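PDB 3IQF: F420-dependent methylenetetrahydromethanopterin dehydrogenase from Methanopyrus kandleri, which catalyses the reversible, coenzyme F420-dependent reduction of methenyl-tetrahydromethanopterin to methylene-tetrahydromethanopterin, a step of methanogenesis from carbon dioxide. Local coordinates for residues P121-G126 with N212-S217; R128-D133 with Q225-Y230; I9-L14 with V38-K43. One frame throughout, in Å; residues are numbered along the deposited sequence.

Contact 1: P121-G126 with N212-S217; sequences PDAMLG and NVADVS. With E4M (1-{4-[(6S,6aR,7R)-3-amino-6,7-dimethyl-1-oxo-1,2,5,6,6a,7-hexahydro-8H-imidazo[1,5-f]pteridin-10-ium-8-yl]phenyl}-1-deoxy-5-O-{5-O-[(S)-{[(1S)-1,3-dicarboxypropyl]oxy}(hydroxy)phosphoryl]-alpha-D-ribofuranosyl}-D-ribitol), chain M.
The pterin-binding loop that follows strand 115-119 of the parallel sheet meets helix 197-223 here, with Ala123 and Met124 laid against Val213, Ala214 and Ser217. The loop is pressed between the helix and the bound E4M, a tetrahydromethanopterin derivative. Ser217 makes the polar link. Ser217 OG, beside its own backbone N (chi1 -70°), donates a hydrogen bond to Met124 O at 2.7 Å, the donor tilted 32° from the carbonyl plane. The bond ties the loop backbone to the helix. Next to it the packing is apolar. Ala123 CB settles on the helix, 3.9 Å from both Val213 CG1 and Ala214 CB. Ala123 O accepts from Tyr140 OH of helix 134-150.

Met124 serves both neighbours. Its chain runs extended through CG and then bends at the last torsion (chi3 74°), which brings Met124 CE to 3.7 Å from Ser217 CB. Met124 SD remains with the ligand, 3.7 Å from E4M C16 of the phenyl ring. Leu125 turns the other way and touches the pterin system with its branch. Leu125 CG lies 3.4 Å from E4M C4A, and CD1 reaches E4M C10 of the imidazoline ring. The side chain therefore packs along the part of the ligand that carries the one-carbon unit. Met137, Tyr140 and His238 lie around the same leucine. The loop backbone adds one weak hydrogen bond, from Leu125 N to the pterin carbonyl oxygen E4M OH4, 3.4 Å long.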
# COMPACT_ATOMS: atom_id res chain seq x y z
N PRO A 121 -11.01 14.09 -18.85
CA PRO A 121 -10.66 13.74 -17.49
C PRO A 121 -10.47 14.90 -16.49
O PRO A 121 -10.38 14.65 -15.28
CB PRO A 121 -9.33 12.98 -17.66
CG PRO A 121 -9.27 12.64 -19.07
CD PRO A 121 -9.93 13.72 -19.77
N ASP A 122 -10.47 16.15 -16.96
CA ASP A 122 -10.40 17.31 -16.06
C ASP A 122 -11.76 17.58 -15.42
O ASP A 122 -12.48 18.51 -15.79
CB ASP A 122 -9.92 18.54 -16.82
CG ASP A 122 -9.19 19.54 -15.92
OD1 ASP A 122 -9.51 19.66 -14.70
OD2 ASP A 122 -8.32 20.25 -16.49
N ALA A 123 -12.12 16.70 -14.48
CA ALA A 123 -13.51 16.55 -14.03
C ALA A 123 -13.92 17.60 -13.03
O ALA A 123 -13.12 17.97 -12.18
CB ALA A 123 -13.69 15.20 -13.41
N MET A 124 -15.18 18.04 -13.09
CA MET A 124 -15.71 18.90 -12.04
C MET A 124 -15.71 18.16 -10.69
O MET A 124 -16.07 16.99 -10.63
CB MET A 124 -17.12 19.37 -12.34
CG MET A 124 -17.63 20.36 -11.31
SD MET A 124 -19.36 20.79 -11.56
CE MET A 124 -20.21 19.33 -11.00
N LEU A 125 -15.37 18.90 -9.64
CA LEU A 125 -15.34 18.37 -8.29
C LEU A 125 -16.72 18.45 -7.60
O LEU A 125 -17.69 18.92 -8.18
CB LEU A 125 -14.23 19.05 -7.46
CG LEU A 125 -14.12 20.59 -7.45
CD1 LEU A 125 -15.38 21.20 -6.86
CD2 LEU A 125 -12.88 21.03 -6.67
N GLY A 126 -16.77 17.98 -6.35
CA GLY A 126 -18.01 17.80 -5.61
C GLY A 126 -18.35 19.06 -4.83
O GLY A 126 -18.22 19.12 -3.60
N ASN A 212 -15.17 9.69 -15.41
CA ASN A 212 -16.38 9.25 -14.73
C ASN A 212 -16.70 10.09 -13.50
O ASN A 212 -17.86 10.21 -13.13
CB ASN A 212 -16.26 7.77 -14.37
CG ASN A 212 -16.24 6.83 -15.65
OD1 ASN A 212 -16.76 7.20 -16.70
ND2 ASN A 212 -15.64 5.62 -15.54
N VAL A 213 -15.68 10.67 -12.88
CA VAL A 213 -15.89 11.55 -11.71
C VAL A 213 -16.89 12.66 -12.04
O VAL A 213 -17.78 12.94 -11.24
CB VAL A 213 -14.53 12.13 -11.17
CG1 VAL A 213 -14.74 13.30 -10.21
CG2 VAL A 213 -13.74 11.03 -10.43
N ALA A 214 -16.81 13.22 -13.25
CA ALA A 214 -17.60 14.35 -13.62
C ALA A 214 -19.09 14.06 -13.53
O ALA A 214 -19.86 14.91 -13.06
CB ALA A 214 -17.22 14.82 -15.01
N ASP A 215 -19.51 12.88 -13.99
CA ASP A 215 -20.94 12.53 -13.93
C ASP A 215 -21.44 12.40 -12.50
O ASP A 215 -22.61 12.70 -12.22
CB ASP A 215 -21.21 11.23 -14.67
CG ASP A 215 -20.75 11.30 -16.10
OD1 ASP A 215 -19.88 10.48 -16.47
OD2 ASP A 215 -21.23 12.21 -16.83
N VAL A 216 -20.57 11.94 -11.60
CA VAL A 216 -20.99 11.77 -10.23
C VAL A 216 -21.14 13.16 -9.59
O VAL A 216 -22.10 13.42 -8.87
CB VAL A 216 -20.00 10.90 -9.43
CG1 VAL A 216 -20.53 10.68 -8.03
CG2 VAL A 216 -19.76 9.55 -10.15
N SER A 217 -20.14 14.01 -9.80
CA SER A 217 -20.17 15.38 -9.32
C SER A 217 -21.39 16.13 -9.83
O SER A 217 -22.09 16.81 -9.06
CB SER A 217 -18.88 16.11 -9.75
OG SER A 217 -17.75 15.62 -9.03
N1 E4M M . -10.74 22.87 -9.39
C2 E4M M . -10.81 21.95 -10.38
N3 E4M M . -12.03 21.62 -10.91
C4 E4M M . -13.19 22.18 -10.45
N5 E4M M . -14.20 23.77 -8.85
C6 E4M M . -14.02 25.15 -8.40
C7 E4M M . -12.92 25.06 -7.34
N8 E4M M . -11.76 24.35 -7.89
C9 E4M M . -15.44 25.61 -7.94
PA E4M M . -29.48 25.01 1.49
C10 E4M M . -15.56 23.75 -9.34
N10 E4M M . -16.34 24.84 -8.82
C11 E4M M . -20.57 24.68 -8.67
C12 E4M M . -19.86 25.45 -7.75
C13 E4M M . -18.47 25.49 -7.79
C14 E4M M . -17.77 24.79 -8.77
C15 E4M M . -18.48 24.02 -9.72
C16 E4M M . -19.87 23.96 -9.65
O2A E4M M . -28.76 26.37 1.51
C1J E4M M . -25.49 24.77 -2.54
O1A E4M M . -29.63 24.30 2.84
C2J E4M M . -24.51 24.77 -1.37
O2J E4M M . -23.17 24.53 -1.81
O3A E4M M . -30.69 24.93 0.59
C3J E4M M . -25.05 23.73 -0.41
O3J E4M M . -24.58 22.43 -0.70
C4A E4M M . -13.10 23.12 -9.41
C4J E4M M . -26.54 23.75 -0.70
O4J E4M M . -26.71 24.21 -2.04
C5J E4M M . -27.24 24.72 0.22
O5J E4M M . -28.39 24.07 0.74
C7M E4M M . -12.46 26.44 -6.83
C8A E4M M . -11.86 23.45 -8.89
C9M E4M M . -15.61 27.13 -8.10
NA2 E4M M . -9.66 21.41 -10.84
OH4 E4M M . -14.31 21.85 -10.93
CX1 E4M M . -22.09 24.62 -8.62
CX2 E4M M . -22.61 24.12 -7.28
OX2 E4M M . -22.40 22.71 -7.16
CX3 E4M M . -24.11 24.36 -7.16
OX3 E4M M . -24.47 25.74 -7.21
CX4 E4M M . -24.61 23.75 -5.86
OX4 E4M M . -26.00 23.46 -6.01
CX5 E4M M . -24.39 24.63 -4.65
OX5 E4M M . -25.06 23.94 -3.60

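Contact 2: R128-D133 with Q225-Y230; sequences RREFLD and QDKERY. With E4M (1-{4-[(6S,6aR,7R)-3-amino-6,7-dimethyl-1-oxo-1,2,5,6,6a,7-hexahydro-8H-imidazo[1,5-f]pteridin-10-ium-8-yl]phenyl}-1-deoxy-5-O-{5-O-[(S)-{[(1S)-1,3-dicarboxypropyl]oxy}(hydroxy)phosphoryl]-alpha-D-ribofuranosyl}-D-ribitol), chain M.
Arg128 and Tyr230 form a cation-pi stack beside the ribose end of E4M, where the loop before helix 134-150 meets the start of helix 227-257. The guanidinium lies flat on the phenol ring, planes 7° apart, with Arg128 CZ 3.6 Å from the centroid of the Tyr230 ring. A bend at chi2 (-69°) folds the arginine chain, and CD adds a CH-pi contact over the same ring face. The backbone of Lys227 lies over the opposite face, so the ring is held between helix and arginine.

Arg128 also faces the ligand. NH2 gives weak hydrogen bonds to E4M OX5 and to the ribose ring oxygen O4J. NE is bound to Gly220 O, and NH1 reaches a water that passes the link on to Gln225 OE1; Gln225 NE2 is held by Val223 O. The stack and the NE bond hold the guanidinium flat, and the weaker ligand bonds add to this.

Glu130 bridges enzyme and sugar. Tyr230 OH donates to Glu130 OE1 at 2.6 Å, on the syn side but 32° out of the carboxylate plane. Glu130 OE2 accepts from the ribose hydroxyl E4M O3J at 2.5 Å. Two hydroxyls thus grip one carboxylate. Arg129 N donates to both E4M O2J and O3J.

Further out, a third subunit packs against this region. Asp281 of that subunit pairs with Lys227 NZ, and Asp29 of that subunit with Arg129 NH1. The tyrosine's helix has a capped start: Asp226 stands at the N-cap, and Asp226 OD2 accepts from Glu228 N at 2.8 Å, from above the carboxylate plane.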
# COMPACT_ATOMS: atom_id res chain seq x y z
N ARG A 128 -20.36 21.02 -3.09
CA ARG A 128 -21.45 21.24 -2.17
C ARG A 128 -20.84 21.71 -0.86
O ARG A 128 -19.83 21.14 -0.41
CB ARG A 128 -22.22 19.94 -1.93
CG ARG A 128 -23.09 19.47 -3.10
CD ARG A 128 -24.26 20.40 -3.31
NE ARG A 128 -25.31 19.76 -4.09
CZ ARG A 128 -26.52 20.24 -4.25
NH1 ARG A 128 -27.38 19.53 -4.96
NH2 ARG A 128 -26.90 21.40 -3.70
N ARG A 129 -21.42 22.76 -0.26
CA ARG A 129 -20.84 23.40 0.95
C ARG A 129 -20.58 22.43 2.10
O ARG A 129 -19.66 22.61 2.86
CB ARG A 129 -21.78 24.52 1.44
CG ARG A 129 -21.27 25.27 2.69
CD ARG A 129 -22.12 26.52 3.00
NE ARG A 129 -22.20 27.38 1.84
CZ ARG A 129 -23.30 27.60 1.12
NH1 ARG A 129 -23.23 28.38 0.06
NH2 ARG A 129 -24.48 27.06 1.44
N GLU A 130 -21.42 21.41 2.23
CA GLU A 130 -21.34 20.46 3.35
C GLU A 130 -20.10 19.57 3.26
O GLU A 130 -19.66 18.97 4.27
CB GLU A 130 -22.61 19.57 3.38
CG GLU A 130 -23.93 20.32 3.49
CD GLU A 130 -24.55 20.74 2.13
OE1 GLU A 130 -25.76 21.01 2.07
OE2 GLU A 130 -23.81 20.83 1.12
N PHE A 131 -19.50 19.50 2.07
CA PHE A 131 -18.35 18.63 1.83
C PHE A 131 -17.11 19.41 1.39
O PHE A 131 -16.04 19.25 1.93
CB PHE A 131 -18.70 17.57 0.77
CG PHE A 131 -17.52 16.69 0.38
CD1 PHE A 131 -16.99 15.79 1.30
CD2 PHE A 131 -16.95 16.79 -0.87
CE1 PHE A 131 -15.93 15.01 0.99
CE2 PHE A 131 -15.89 15.99 -1.21
CZ PHE A 131 -15.39 15.07 -0.28
N LEU A 132 -17.28 20.31 0.42
CA LEU A 132 -16.13 21.03 -0.16
C LEU A 132 -15.75 22.32 0.56
O LEU A 132 -16.37 23.39 0.35
CB LEU A 132 -16.34 21.34 -1.65
CG LEU A 132 -15.03 21.57 -2.40
CD1 LEU A 132 -14.47 20.26 -2.98
CD2 LEU A 132 -15.20 22.61 -3.45
N ASP A 133 -14.73 22.21 1.40
CA ASP A 133 -14.05 23.37 1.95
C ASP A 133 -12.73 23.59 1.19
O ASP A 133 -12.36 22.81 0.30
CB ASP A 133 -13.81 23.22 3.46
CG ASP A 133 -12.74 22.24 3.79
OD1 ASP A 133 -12.36 21.40 2.92
OD2 ASP A 133 -12.26 22.35 4.95
N GLN A 225 -31.18 16.57 -4.93
CA GLN A 225 -31.55 17.71 -4.11
C GLN A 225 -31.61 17.41 -2.62
O GLN A 225 -31.70 18.34 -1.83
CB GLN A 225 -32.93 18.22 -4.56
CG GLN A 225 -33.00 18.57 -6.06
CD GLN A 225 -31.90 19.56 -6.45
OE1 GLN A 225 -31.84 20.66 -5.91
NE2 GLN A 225 -31.03 19.16 -7.38
N ASP A 226 -31.56 16.13 -2.23
CA ASP A 226 -31.59 15.76 -0.80
C ASP A 226 -30.17 15.59 -0.28
O ASP A 226 -29.46 14.69 -0.73
CB ASP A 226 -32.42 14.48 -0.60
CG ASP A 226 -32.31 13.92 0.82
OD1 ASP A 226 -32.92 12.86 1.08
OD2 ASP A 226 -31.63 14.53 1.66
N LYS A 227 -29.76 16.42 0.68
CA LYS A 227 -28.38 16.39 1.19
C LYS A 227 -27.95 15.04 1.81
O LYS A 227 -26.76 14.68 1.76
CB LYS A 227 -28.10 17.55 2.17
CG LYS A 227 -28.96 17.56 3.39
CD LYS A 227 -28.41 18.50 4.42
CE LYS A 227 -29.34 18.56 5.62
NZ LYS A 227 -28.85 19.50 6.67
N GLU A 228 -28.90 14.27 2.34
CA GLU A 228 -28.58 12.94 2.86
C GLU A 228 -28.07 12.06 1.74
O GLU A 228 -27.42 11.05 1.98
CB GLU A 228 -29.79 12.30 3.52
CG GLU A 228 -30.08 12.90 4.88
CD GLU A 228 -31.37 12.39 5.51
OE1 GLU A 228 -31.44 12.37 6.78
OE2 GLU A 228 -32.34 12.02 4.75
N ARG A 229 -28.42 12.43 0.51
CA ARG A 229 -27.98 11.71 -0.67
C ARG A 229 -26.83 12.42 -1.37
O ARG A 229 -25.85 11.78 -1.75
CB ARG A 229 -29.17 11.53 -1.63
CG ARG A 229 -30.26 10.61 -1.09
CD ARG A 229 -31.43 10.54 -2.03
NE ARG A 229 -31.09 9.85 -3.27
CZ ARG A 229 -31.05 8.53 -3.42
NH1 ARG A 229 -30.72 8.02 -4.60
NH2 ARG A 229 -31.37 7.71 -2.42
N TYR A 230 -26.92 13.74 -1.55
CA TYR A 230 -25.90 14.42 -2.37
C TYR A 230 -24.57 14.55 -1.68
O TYR A 230 -23.53 14.52 -2.35
CB TYR A 230 -26.38 15.75 -3.02
CG TYR A 230 -26.63 16.97 -2.13
CD1 TYR A 230 -27.88 17.59 -2.14
CD2 TYR A 230 -25.63 17.53 -1.35
CE1 TYR A 230 -28.12 18.73 -1.35
CE2 TYR A 230 -25.88 18.66 -0.55
CZ TYR A 230 -27.13 19.26 -0.56
OH TYR A 230 -27.41 20.39 0.21
N1 E4M M . -10.74 22.87 -9.39
C2 E4M M . -10.81 21.95 -10.38
N3 E4M M . -12.03 21.62 -10.91
C4 E4M M . -13.19 22.18 -10.45
N5 E4M M . -14.20 23.77 -8.85
C6 E4M M . -14.02 25.15 -8.40
C7 E4M M . -12.92 25.06 -7.34
N8 E4M M . -11.76 24.35 -7.89
C9 E4M M . -15.44 25.61 -7.94
PA E4M M . -29.48 25.01 1.49
C10 E4M M . -15.56 23.75 -9.34
N10 E4M M . -16.34 24.84 -8.82
C11 E4M M . -20.57 24.68 -8.67
C12 E4M M . -19.86 25.45 -7.75
C13 E4M M . -18.47 25.49 -7.79
C14 E4M M . -17.77 24.79 -8.77
C15 E4M M . -18.48 24.02 -9.72
C16 E4M M . -19.87 23.96 -9.65
O2A E4M M . -28.76 26.37 1.51
C1J E4M M . -25.49 24.77 -2.54
O1A E4M M . -29.63 24.30 2.84
C2J E4M M . -24.51 24.77 -1.37
O2J E4M M . -23.17 24.53 -1.81
O3A E4M M . -30.69 24.93 0.59
C3J E4M M . -25.05 23.73 -0.41
O3J E4M M . -24.58 22.43 -0.70
C4A E4M M . -13.10 23.12 -9.41
C4J E4M M . -26.54 23.75 -0.70
O4J E4M M . -26.71 24.21 -2.04
C5J E4M M . -27.24 24.72 0.22
O5J E4M M . -28.39 24.07 0.74
C7M E4M M . -12.46 26.44 -6.83
C8A E4M M . -11.86 23.45 -8.89
C9M E4M M . -15.61 27.13 -8.10
NA2 E4M M . -9.66 21.41 -10.84
OH4 E4M M . -14.31 21.85 -10.93
CX1 E4M M . -22.09 24.62 -8.62
CX2 E4M M . -22.61 24.12 -7.28
OX2 E4M M . -22.40 22.71 -7.16
CX3 E4M M . -24.11 24.36 -7.16
OX3 E4M M . -24.47 25.74 -7.21
CX4 E4M M . -24.61 23.75 -5.86
OX4 E4M M . -26.00 23.46 -6.01
CX5 E4M M . -24.39 24.63 -4.65
OX5 E4M M . -25.06 23.94 -3.60
O HOH W 1 -29.86 20.75 -4.28

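Contact 3: I9-L14 with V38-K43; sequences IKCGNL and VGTSVK. With E4M (1-{4-[(6S,6aR,7R)-3-amino-6,7-dimethyl-1-oxo-1,2,5,6,6a,7-hexahydro-8H-imidazo[1,5-f]pteridin-10-ium-8-yl]phenyl}-1-deoxy-5-O-{5-O-[(S)-{[(1S)-1,3-dicarboxypropyl]oxy}(hydroxy)phosphoryl]-alpha-D-ribofuranosyl}-D-ribitol), chain M.
Two neighbouring parallel strands of a beta-alpha-beta unit run out here into loops at the pterin pocket. Ile9 pairs with Val38 and Lys10 with Gly39. Lys10 N donates to Val38 O at 3.0 Å, in the carbonyl plane. The return bond, Thr40 N to Lys10 O, is weak. Ile9 CG1 and Val38 CG2 lie side by side, 4.1 Å apart. Gly39 CA comes to 3.3 Å from Lys10 O.

Past the strands a type II' turn, Thr40 to Lys43, presents Ser41 O to Gly12 N at 2.9 Å. Thr40 OG1, set between its backbone N and carbonyl carbon (chi1 57°), bonds across the turn to Lys43 O. Cys11 SG rests 3.6 Å from the same Thr40 OG1. A valine in place of Thr40 would probably leave Lys43 O without its hydroxyl partner and the turn freer to shift against Gly12.

The loops deliver two side chains to E4M. Asn13 ND2 donates to the pterin atom E4M N1 at 2.8 Å. Val42 CG1 touches the methyl E4M C7M.

Helix 46-63 packs on the side of Ile9, Cys11 and Val38, through Ala56, Ala52 and Ile59. Strand 67-71 continues the sheet beyond Ile9, and on the far side of Val38 and Gly39 an antiparallel strand of a third subunit extends it.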
# COMPACT_ATOMS: atom_id res chain seq x y z
N ILE A 9 -5.51 33.65 -19.76
CA ILE A 9 -6.62 34.18 -18.99
C ILE A 9 -7.20 32.99 -18.24
O ILE A 9 -7.54 31.99 -18.85
CB ILE A 9 -7.70 34.83 -19.90
CG1 ILE A 9 -7.07 35.84 -20.87
CG2 ILE A 9 -8.79 35.46 -19.04
CD1 ILE A 9 -7.92 36.10 -22.10
N LYS A 10 -7.31 33.12 -16.92
CA LYS A 10 -7.81 32.04 -16.07
C LYS A 10 -9.06 32.50 -15.30
O LYS A 10 -9.01 33.44 -14.52
CB LYS A 10 -6.70 31.64 -15.10
CG LYS A 10 -5.48 30.91 -15.74
CD LYS A 10 -4.34 30.65 -14.71
CE LYS A 10 -3.12 29.99 -15.39
NZ LYS A 10 -1.96 29.62 -14.49
N CYS A 11 -10.20 31.90 -15.56
CA CYS A 11 -11.42 32.21 -14.82
C CYS A 11 -12.08 30.91 -14.42
O CYS A 11 -12.40 30.08 -15.29
CB CYS A 11 -12.39 33.02 -15.66
SG CYS A 11 -11.80 34.60 -16.22
N GLY A 12 -12.26 30.71 -13.12
CA GLY A 12 -12.69 29.40 -12.62
C GLY A 12 -11.44 28.57 -12.54
O GLY A 12 -10.33 29.10 -12.71
N ASN A 13 -11.57 27.29 -12.25
CA ASN A 13 -10.38 26.44 -12.10
C ASN A 13 -10.58 25.08 -12.70
O ASN A 13 -11.57 24.43 -12.44
CB ASN A 13 -9.98 26.24 -10.62
CG ASN A 13 -8.55 25.63 -10.47
OD1 ASN A 13 -7.58 26.19 -10.97
ND2 ASN A 13 -8.44 24.51 -9.75
N LEU A 14 -9.61 24.69 -13.52
CA LEU A 14 -9.47 23.34 -14.03
C LEU A 14 -8.04 22.93 -13.74
O LEU A 14 -7.15 23.80 -13.64
CB LEU A 14 -9.69 23.40 -15.54
CG LEU A 14 -10.88 22.73 -16.21
CD1 LEU A 14 -12.10 22.54 -15.30
CD2 LEU A 14 -11.19 23.43 -17.51
N VAL A 38 -3.49 36.64 -16.47
CA VAL A 38 -4.48 37.48 -15.80
C VAL A 38 -5.71 36.67 -15.50
O VAL A 38 -5.95 35.66 -16.14
CB VAL A 38 -4.92 38.71 -16.68
CG1 VAL A 38 -3.90 39.85 -16.64
CG2 VAL A 38 -5.24 38.28 -18.13
N GLY A 39 -6.50 37.10 -14.52
CA GLY A 39 -7.76 36.45 -14.25
C GLY A 39 -8.53 37.01 -13.07
O GLY A 39 -8.10 37.97 -12.41
N THR A 40 -9.67 36.37 -12.80
CA THR A 40 -10.58 36.80 -11.74
C THR A 40 -10.73 35.66 -10.72
O THR A 40 -11.78 35.49 -10.11
CB THR A 40 -11.95 37.21 -12.29
OG1 THR A 40 -12.51 36.12 -13.04
CG2 THR A 40 -11.83 38.50 -13.19
N SER A 41 -9.68 34.87 -10.58
CA SER A 41 -9.67 33.73 -9.66
C SER A 41 -10.79 32.73 -10.05
O SER A 41 -11.00 32.46 -11.24
CB SER A 41 -9.81 34.23 -8.20
OG SER A 41 -9.63 33.20 -7.23
N VAL A 42 -11.50 32.21 -9.05
CA VAL A 42 -12.50 31.18 -9.24
C VAL A 42 -13.82 31.66 -9.89
O VAL A 42 -14.63 30.84 -10.32
CB VAL A 42 -12.88 30.52 -7.90
CG1 VAL A 42 -11.66 29.96 -7.19
CG2 VAL A 42 -13.65 31.51 -7.03
N LYS A 43 -14.05 32.97 -9.95
CA LYS A 43 -15.33 33.45 -10.45
C LYS A 43 -15.32 33.48 -11.98
O LYS A 43 -14.34 33.92 -12.58
CB LYS A 43 -15.69 34.81 -9.83
CG LYS A 43 -15.62 34.80 -8.30
CD LYS A 43 -16.41 35.93 -7.66
CE LYS A 43 -16.61 35.68 -6.15
NZ LYS A 43 -17.50 34.51 -5.86
N1 E4M M . -10.74 22.87 -9.39
C2 E4M M . -10.81 21.95 -10.38
N3 E4M M . -12.03 21.62 -10.91
C4 E4M M . -13.19 22.18 -10.45
N5 E4M M . -14.20 23.77 -8.85
C6 E4M M . -14.02 25.15 -8.40
C7 E4M M . -12.92 25.06 -7.34
N8 E4M M . -11.76 24.35 -7.89
C9 E4M M . -15.44 25.61 -7.94
PA E4M M . -29.48 25.01 1.49
C10 E4M M . -15.56 23.75 -9.34
N10 E4M M . -16.34 24.84 -8.82
C11 E4M M . -20.57 24.68 -8.67
C12 E4M M . -19.86 25.45 -7.75
C13 E4M M . -18.47 25.49 -7.79
C14 E4M M . -17.77 24.79 -8.77
C15 E4M M . -18.48 24.02 -9.72
C16 E4M M . -19.87 23.96 -9.65
O2A E4M M . -28.76 26.37 1.51
C1J E4M M . -25.49 24.77 -2.54
O1A E4M M . -29.63 24.30 2.84
C2J E4M M . -24.51 24.77 -1.37
O2J E4M M . -23.17 24.53 -1.81
O3A E4M M . -30.69 24.93 0.59
C3J E4M M . -25.05 23.73 -0.41
O3J E4M M . -24.58 22.43 -0.70
C4A E4M M . -13.10 23.12 -9.41
C4J E4M M . -26.54 23.75 -0.70
O4J E4M M . -26.71 24.21 -2.04
C5J E4M M . -27.24 24.72 0.22
O5J E4M M . -28.39 24.07 0.74
C7M E4M M . -12.46 26.44 -6.83
C8A E4M M . -11.86 23.45 -8.89
C9M E4M M . -15.61 27.13 -8.10
NA2 E4M M . -9.66 21.41 -10.84
OH4 E4M M . -14.31 21.85 -10.93
CX1 E4M M . -22.09 24.62 -8.62
CX2 E4M M . -22.61 24.12 -7.28
OX2 E4M M . -22.40 22.71 -7.16
CX3 E4M M . -24.11 24.36 -7.16
OX3 E4M M . -24.47 25.74 -7.21
CX4 E4M M . -24.61 23.75 -5.86
OX4 E4M M . -26.00 23.46 -6.01
CX5 E4M M . -24.39 24.63 -4.65
OX5 E4M M . -25.06 23.94 -3.60

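From the N terminus, contact 3 comes first. It closes the beta-alpha-beta unit of strand 4-10, helix 15-19 and strand 33-39, and is complete before the others open. Contacts 1 and 2 both start in the long loop between strand 115-119 and helix 134-150. Their partners follow in the same order on helices 197-223 and 227-257, so the two long closures cross rather than nest. They touch through Leu125 and Leu132. Contact 1 meets contact 3 where Asp122 packs on Leu14, while contacts 2 and 3 stay about 9 Å apart at their nearest atoms. All three touch one E4M, joining sheet and helices around it.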